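Local coordinates for protein putative oxidoreductase (Jannaschia sp., PDB 3C24) that is probably an oxidoreductase that binds a dinucleotide cofactor such as NADP in its Rossmann-type domain, at residues A25-K30 and V72-D77. Numbering follows the deposited sequence.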
loop_
_atom_site.group_PDB
_atom_site.type_symbol
_atom_site.label_atom_id
_atom_site.label_comp_id
_atom_site.label_asym_id
_atom_site.label_seq_id
_atom_site.Cartn_x
_atom_site.Cartn_y
_atom_site.Cartn_z
ATOM N N ALA A 25 -5.153 -4.770 26.955
ATOM C CA ALA A 25 -6.108 -3.807 27.472
ATOM C C ALA A 25 -7.288 -3.526 26.506
ATOM O O ALA A 25 -8.462 -3.447 26.907
ATOM C CB ALA A 25 -5.358 -2.514 27.899
ATOM N N ARG A 26 -6.979 -3.419 25.228
ATOM C CA ARG A 26 -8.016 -3.150 24.219
ATOM C C ARG A 26 -9.032 -4.275 24.146
ATOM O O ARG A 26 -10.228 -4.047 24.105
ATOM C CB ARG A 26 -7.398 -2.921 22.841
ATOM C CG ARG A 26 -6.666 -1.578 22.690
ATOM C CD ARG A 26 -5.880 -1.571 21.326
ATOM N N ILE A 27 -8.519 -5.494 24.084
ATOM C CA ILE A 27 -9.383 -6.680 23.990
ATOM C C ILE A 27 -10.172 -6.933 25.281
ATOM O O ILE A 27 -11.322 -7.379 25.256
ATOM C CB ILE A 27 -8.657 -7.958 23.481
ATOM C CG1 ILE A 27 -7.565 -8.436 24.413
ATOM C CG2 ILE A 27 -8.155 -7.775 22.061
ATOM C CD1 ILE A 27 -6.745 -9.600 23.774
ATOM N N THR A 28 -9.547 -6.608 26.411
ATOM C CA THR A 28 -10.174 -6.758 27.711
ATOM C C THR A 28 -11.354 -5.800 27.819
ATOM O O THR A 28 -12.440 -6.171 28.284
ATOM C CB THR A 28 -9.161 -6.548 28.849
ATOM O OG1 THR A 28 -8.120 -7.534 28.734
ATOM C CG2 THR A 28 -9.808 -6.655 30.182
ATOM N N ARG A 29 -11.158 -4.561 27.343
ATOM C CA ARG A 29 -12.259 -3.579 27.342
ATOM C C ARG A 29 -13.422 -4.114 26.484
ATOM O O ARG A 29 -14.580 -4.047 26.875
ATOM C CB ARG A 29 -11.826 -2.203 26.851
ATOM C CG ARG A 29 -12.998 -1.270 26.527
ATOM C CD ARG A 29 -12.481 0.118 26.114
ATOM N NE ARG A 29 -12.470 0.982 27.264
ATOM C CZ ARG A 29 -11.619 1.979 27.473
ATOM N NH1 ARG A 29 -10.652 2.236 26.610
ATOM N NH2 ARG A 29 -11.723 2.700 28.581
ATOM N N LYS A 30 -13.089 -4.685 25.338
ATOM C CA LYS A 30 -14.138 -5.233 24.467
ATOM C C LYS A 30 -14.933 -6.316 25.170
ATOM O O LYS A 30 -16.174 -6.359 25.094
ATOM C CB LYS A 30 -13.557 -5.809 23.162
ATOM C CG LYS A 30 -12.938 -4.799 22.198
ATOM C CD LYS A 30 -13.970 -4.046 21.434
ATOM C CE LYS A 30 -13.355 -3.123 20.336
ATOM N NZ LYS A 30 -14.363 -2.446 19.435
ATOM N N VAL A 72 -7.590 -16.670 27.019
ATOM C CA VAL A 72 -6.962 -15.930 25.949
ATOM C C VAL A 72 -5.555 -15.558 26.330
ATOM O O VAL A 72 -5.308 -14.894 27.351
ATOM C CB VAL A 72 -7.747 -14.631 25.585
ATOM C CG1 VAL A 72 -6.978 -13.908 24.455
ATOM C CG2 VAL A 72 -9.176 -14.924 25.185
ATOM N N LEU A 73 -4.615 -15.962 25.496
ATOM C CA LEU A 73 -3.206 -15.693 25.742
ATOM C C LEU A 73 -2.738 -14.405 25.067
ATOM O O LEU A 73 -2.161 -14.438 23.988
ATOM C CB LEU A 73 -2.331 -16.884 25.271
ATOM C CG LEU A 73 -2.782 -18.273 25.771
ATOM C CD1 LEU A 73 -1.734 -19.304 25.393
ATOM C CD2 LEU A 73 -2.978 -18.316 27.259
ATOM N N ALA A 74 -3.047 -13.273 25.700
ATOM C CA ALA A 74 -2.704 -11.935 25.130
ATOM C C ALA A 74 -1.274 -11.552 25.504
ATOM O O ALA A 74 -1.036 -10.561 26.199
ATOM C CB ALA A 74 -3.694 -10.871 25.608
ATOM N N LEU A 75 -0.347 -12.401 25.091
ATOM C CA LEU A 75 1.058 -12.261 25.416
ATOM C C LEU A 75 1.928 -12.360 24.179
ATOM O O LEU A 75 1.494 -12.914 23.174
ATOM C CB LEU A 75 1.458 -13.363 26.368
ATOM C CG LEU A 75 0.671 -13.314 27.685
ATOM C CD1 LEU A 75 0.802 -14.628 28.390
ATOM C CD2 LEU A 75 1.130 -12.144 28.530
ATOM N N PRO A 76 3.171 -11.845 24.254
ATOM C CA PRO A 76 4.025 -11.904 23.055
ATOM C C PRO A 76 4.427 -13.310 22.696
ATOM O O PRO A 76 4.539 -14.178 23.534
ATOM C CB PRO A 76 5.240 -11.022 23.402
ATOM C CG PRO A 76 4.974 -10.386 24.661
ATOM C CD PRO A 76 3.768 -11.056 25.341
ATOM N N ASP A 77 4.569 -13.522 21.393
ATOM C CA ASP A 77 4.867 -14.863 20.861
ATOM C C ASP A 77 6.047 -15.534 21.500
ATOM O O ASP A 77 6.054 -16.739 21.662
ATOM C CB ASP A 77 5.075 -14.824 19.346
ATOM C CG ASP A 77 3.819 -14.486 18.609
ATOM O OD1 ASP A 77 2.726 -14.950 19.034
ATOM O OD2 ASP A 77 3.931 -13.754 17.598
#
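Ile-27, on the helix 22-33, meets Ala-74 and Val-72 through a single atom, the methyl CD1 at the end of its longer branch. CD1 lies 3.8 Å from Ala-74 CB, a van der Waals contact of methyl on methyl, and 4.4 Å from Val-72 CG1, a looser approach. The contact is wholly apolar and small, burying 77 Å² over both segments. A chi1 of 64° tucks CG1 in over the backbone, flanked by N and C, and an extended chi2 (-172°) lets the branch reach across to the Ala-74 methyl, the CA atoms of Ile-27 and Ala-74 being 8.6 Å apart. Leu-100 touches both Ile-27 and Val-72, and Trp-173 also packs on Ile-27, so this side chain belongs to a larger buried apolar cluster.

An inverse gamma turn is centred on Ala-74, just past the end of strand 70-73, with a weak Leu-75 N to Leu-73 O bond of 2.9 Å. Val-72 and Ala-74 both direct CB toward the helix, while Leu-73 between them points away. A helix following the first strand, 13-17, and packed here on the end of the adjacent parallel strand is characteristic of the Rossmann fold, consistent with the family's NADP-binding domain.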